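Local coordinates for DUF357 domain-containing protein (Archaeoglobus fulgidus DSM 4304, PDB 2OO2), which is of unknown function, belongs to the DUF357 family and probably forms a small helical dimer, at residues A[31-42]-A[54-65]. Numbering follows the deposited sequence.
Sequences FMRNIEAYISDS and AFECVVWAWAWL
Helix segments 31-42 and 54-65 run antiparallel, their axes 7.9 Å apart at closest approach and their directions 160° apart. The CA atoms of Ile35 and Ala61, and of Ser42 and Ala54, are the nearest pairs. Ala54, Ala61 and Ser42 have small side chains, consistent with the close approach of the backbones. Ser42 OG donates a hydrogen bond to Ala54 O (3.0 Å), tilted from the carbonyl plane. Tyr38 is a knob in the hole formed by Cys57, Trp60, Ala61 and Trp64. Trp60 CB sits over the centre of one face of the Tyr38 ring, 3.5 Å from that ring's centroid, a CH-pi contact. The Tyr38 and Trp60 rings are near parallel but slid apart. One water bridges Tyr38 OH and Trp64 NE1, accepting from the indole. Trp64 is the reciprocal knob, among Phe31, Asn34, Ile35 and Tyr38. Its benzo edge meets the face of Phe31 in a T-shaped pair, planes 75° apart. Asn34 CB makes a CH-pi contact over the five-membered ring of Trp64. Chi1 of -70° brings the Asn34 amide over the six-membered ring, with Asn34 ND2 3.2 Å from Trp64 CH2. Ile35 packs CG1 on Trp64 CB and CD1 on Leu65 CB (both 3.7 Å). Ile18 of helix 3-21 touches Ile39 and Ala61. Trp60 and Ala63 pack on Val59 and Ala63 of the second subunit. The contact is a knobs-into-holes helical hairpin with an aromatic cluster, within a three-helix bundle.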
# COMPACT_ATOMS: atom_id res chain seq x y z
N PHE A 31 -6.30 -13.61 -2.62
CA PHE A 31 -6.60 -12.21 -2.26
C PHE A 31 -7.01 -12.12 -0.82
O PHE A 31 -6.42 -11.35 -0.05
CB PHE A 31 -7.68 -11.62 -3.14
CG PHE A 31 -7.15 -11.00 -4.40
CD1 PHE A 31 -7.02 -9.63 -4.51
CD2 PHE A 31 -6.79 -11.82 -5.49
CE1 PHE A 31 -6.54 -9.04 -5.64
CE2 PHE A 31 -6.29 -11.23 -6.67
CZ PHE A 31 -6.17 -9.82 -6.73
N MET A 32 -7.99 -12.95 -0.44
CA MET A 32 -8.46 -12.97 0.96
C MET A 32 -7.36 -13.38 1.93
O MET A 32 -7.27 -12.80 3.03
CB MET A 32 -9.70 -13.83 1.17
CG MET A 32 -10.98 -13.28 0.50
SD MET A 32 -11.61 -11.69 1.12
CE MET A 32 -12.45 -12.18 2.58
N ARG A 33 -6.50 -14.33 1.54
CA ARG A 33 -5.43 -14.75 2.46
C ARG A 33 -4.38 -13.65 2.64
O ARG A 33 -3.92 -13.41 3.79
CB ARG A 33 -4.76 -16.08 2.05
CG ARG A 33 -5.73 -17.34 1.93
CD ARG A 33 -6.31 -17.91 3.25
NE ARG A 33 -7.46 -18.82 3.00
CZ ARG A 33 -8.75 -18.52 3.16
NH1 ARG A 33 -9.14 -17.31 3.58
NH2 ARG A 33 -9.67 -19.44 2.89
N ASN A 34 -4.02 -12.96 1.53
CA ASN A 34 -3.13 -11.79 1.58
C ASN A 34 -3.62 -10.70 2.51
O ASN A 34 -2.83 -10.12 3.40
CB ASN A 34 -2.89 -11.25 0.15
CG ASN A 34 -2.03 -12.21 -0.69
OD1 ASN A 34 -1.53 -13.20 -0.19
ND2 ASN A 34 -1.89 -11.92 -1.97
N ILE A 35 -4.90 -10.37 2.34
CA ILE A 35 -5.59 -9.41 3.23
C ILE A 35 -5.40 -9.70 4.77
O ILE A 35 -4.87 -8.83 5.55
CB ILE A 35 -7.09 -9.09 2.82
CG1 ILE A 35 -7.15 -8.56 1.37
CG2 ILE A 35 -7.69 -8.01 3.78
CD1 ILE A 35 -8.59 -8.57 0.74
N GLU A 36 -5.83 -10.90 5.17
CA GLU A 36 -5.68 -11.35 6.57
C GLU A 36 -4.25 -11.43 6.98
O GLU A 36 -3.95 -11.02 8.16
CB GLU A 36 -6.41 -12.67 6.88
CG GLU A 36 -6.39 -13.11 8.44
CD GLU A 36 -6.67 -11.96 9.55
OE1 GLU A 36 -7.85 -11.44 9.62
OE2 GLU A 36 -5.73 -11.63 10.37
N ALA A 37 -3.37 -11.79 6.03
CA ALA A 37 -1.91 -11.98 6.31
C ALA A 37 -1.39 -10.58 6.68
O ALA A 37 -0.76 -10.37 7.81
CB ALA A 37 -1.15 -12.56 5.14
N TYR A 38 -1.70 -9.56 5.84
CA TYR A 38 -1.16 -8.15 6.25
C TYR A 38 -1.91 -7.57 7.37
O TYR A 38 -1.26 -6.80 8.30
CB TYR A 38 -1.25 -7.20 5.04
CG TYR A 38 -0.25 -7.44 3.96
CD1 TYR A 38 1.05 -7.09 4.10
CD2 TYR A 38 -0.62 -8.02 2.70
CE1 TYR A 38 1.98 -7.22 3.14
CE2 TYR A 38 0.34 -8.17 1.67
CZ TYR A 38 1.64 -7.79 1.88
OH TYR A 38 2.68 -7.91 0.93
N ILE A 39 -3.21 -7.78 7.48
CA ILE A 39 -3.94 -7.41 8.78
C ILE A 39 -3.26 -7.96 10.03
O ILE A 39 -2.92 -7.16 10.99
CB ILE A 39 -5.47 -7.72 8.86
CG1 ILE A 39 -6.28 -6.79 7.96
CG2 ILE A 39 -6.05 -7.59 10.35
CD1 ILE A 39 -7.59 -7.55 7.40
N SER A 40 -3.02 -9.29 10.04
CA SER A 40 -2.27 -9.93 11.18
C SER A 40 -0.93 -9.22 11.45
O SER A 40 -0.59 -8.84 12.64
CB SER A 40 -2.00 -11.42 10.93
OG SER A 40 -1.41 -12.02 12.09
N ASP A 41 -0.14 -9.06 10.37
CA ASP A 41 1.17 -8.41 10.44
C ASP A 41 1.03 -6.97 10.92
O ASP A 41 1.78 -6.52 11.91
CB ASP A 41 1.82 -8.45 9.04
CG ASP A 41 2.64 -9.70 8.77
OD1 ASP A 41 2.58 -10.72 9.50
OD2 ASP A 41 3.42 -9.58 7.81
N SER A 42 0.11 -6.17 10.32
CA SER A 42 -0.04 -4.74 10.88
C SER A 42 -0.29 -4.73 12.39
O SER A 42 0.37 -3.88 13.19
CB SER A 42 -1.17 -4.07 10.11
OG SER A 42 -1.52 -2.79 10.58
N ALA A 54 4.10 -1.31 10.75
CA ALA A 54 2.67 -1.45 11.04
C ALA A 54 1.84 -0.71 10.00
O ALA A 54 0.85 -1.26 9.53
CB ALA A 54 2.26 -1.00 12.40
N PHE A 55 2.18 0.54 9.71
CA PHE A 55 1.45 1.30 8.72
C PHE A 55 1.60 0.69 7.32
O PHE A 55 0.57 0.53 6.55
CB PHE A 55 1.89 2.73 8.69
CG PHE A 55 1.13 3.63 7.75
CD1 PHE A 55 -0.21 3.94 7.94
CD2 PHE A 55 1.86 4.22 6.68
CE1 PHE A 55 -0.84 4.85 7.08
CE2 PHE A 55 1.22 5.22 5.84
CZ PHE A 55 -0.14 5.48 6.06
N GLU A 56 2.82 0.31 6.97
CA GLU A 56 3.12 -0.28 5.68
C GLU A 56 2.18 -1.49 5.48
O GLU A 56 1.58 -1.67 4.35
CB GLU A 56 4.56 -0.75 5.71
CG GLU A 56 5.09 -1.19 4.32
CD GLU A 56 6.49 -1.79 4.34
OE1 GLU A 56 6.91 -2.44 5.30
OE2 GLU A 56 7.17 -1.62 3.36
N CYS A 57 2.04 -2.34 6.50
CA CYS A 57 1.13 -3.59 6.30
C CYS A 57 -0.34 -3.23 6.16
O CYS A 57 -1.08 -3.89 5.24
CB CYS A 57 1.40 -4.68 7.39
SG CYS A 57 3.00 -5.36 7.38
N VAL A 58 -0.88 -2.23 6.88
CA VAL A 58 -2.29 -1.79 6.76
C VAL A 58 -2.61 -1.28 5.31
O VAL A 58 -3.68 -1.68 4.69
CB VAL A 58 -2.81 -0.88 7.91
CG1 VAL A 58 -2.52 0.58 7.64
CG2 VAL A 58 -4.37 -1.10 8.05
N VAL A 59 -1.64 -0.58 4.70
CA VAL A 59 -1.82 0.00 3.36
C VAL A 59 -1.81 -1.20 2.43
O VAL A 59 -2.72 -1.24 1.56
CB VAL A 59 -0.71 0.86 2.96
CG1 VAL A 59 -0.91 1.44 1.64
CG2 VAL A 59 -0.73 2.14 3.95
N TRP A 60 -0.83 -2.10 2.55
CA TRP A 60 -0.88 -3.35 1.66
C TRP A 60 -2.19 -4.05 1.85
O TRP A 60 -2.77 -4.57 0.79
CB TRP A 60 0.30 -4.32 1.93
CG TRP A 60 1.54 -3.94 1.14
CD1 TRP A 60 2.63 -3.19 1.61
CD2 TRP A 60 1.80 -4.18 -0.23
NE1 TRP A 60 3.58 -3.06 0.67
CE2 TRP A 60 3.09 -3.64 -0.51
CE3 TRP A 60 1.06 -4.82 -1.26
CZ2 TRP A 60 3.65 -3.65 -1.76
CZ3 TRP A 60 1.66 -4.89 -2.51
CH2 TRP A 60 2.93 -4.32 -2.78
N ALA A 61 -2.63 -4.26 3.10
CA ALA A 61 -3.96 -4.95 3.29
C ALA A 61 -5.11 -4.25 2.52
O ALA A 61 -5.88 -4.93 1.71
CB ALA A 61 -4.31 -5.14 4.78
N TRP A 62 -5.19 -2.93 2.65
CA TRP A 62 -6.17 -2.15 1.90
C TRP A 62 -6.03 -2.22 0.36
O TRP A 62 -7.07 -2.26 -0.35
CB TRP A 62 -6.17 -0.71 2.40
CG TRP A 62 -7.08 -0.55 3.56
CD1 TRP A 62 -6.71 -0.30 4.90
CD2 TRP A 62 -8.52 -0.56 3.55
NE1 TRP A 62 -7.82 -0.21 5.66
CE2 TRP A 62 -8.95 -0.32 4.88
CE3 TRP A 62 -9.50 -0.74 2.54
CZ2 TRP A 62 -10.31 -0.29 5.23
CZ3 TRP A 62 -10.82 -0.69 2.89
CH2 TRP A 62 -11.22 -0.49 4.22
N ALA A 63 -4.79 -2.26 -0.15
CA ALA A 63 -4.58 -2.27 -1.59
C ALA A 63 -5.08 -3.62 -2.15
O ALA A 63 -5.68 -3.62 -3.21
CB ALA A 63 -3.12 -2.08 -1.99
N TRP A 64 -4.78 -4.73 -1.48
CA TRP A 64 -5.23 -6.09 -1.98
C TRP A 64 -6.75 -6.10 -1.99
O TRP A 64 -7.38 -6.68 -2.94
CB TRP A 64 -4.73 -7.25 -1.10
CG TRP A 64 -3.30 -7.64 -1.46
CD1 TRP A 64 -2.16 -7.20 -0.86
CD2 TRP A 64 -2.90 -8.47 -2.55
NE1 TRP A 64 -1.04 -7.73 -1.51
CE2 TRP A 64 -1.48 -8.51 -2.55
CE3 TRP A 64 -3.61 -9.19 -3.54
CZ2 TRP A 64 -0.76 -9.24 -3.51
CZ3 TRP A 64 -2.87 -9.95 -4.47
CH2 TRP A 64 -1.48 -9.95 -4.46
N LEU A 65 -7.34 -5.52 -0.93
CA LEU A 65 -8.79 -5.37 -0.80
C LEU A 65 -9.40 -4.46 -1.87
O LEU A 65 -10.26 -4.95 -2.68
CB LEU A 65 -9.19 -4.94 0.63
CG LEU A 65 -10.67 -5.07 0.98
CD1 LEU A 65 -10.82 -4.96 2.50
CD2 LEU A 65 -11.53 -4.03 0.29
O HOH W 1 1.91 -8.52 -1.34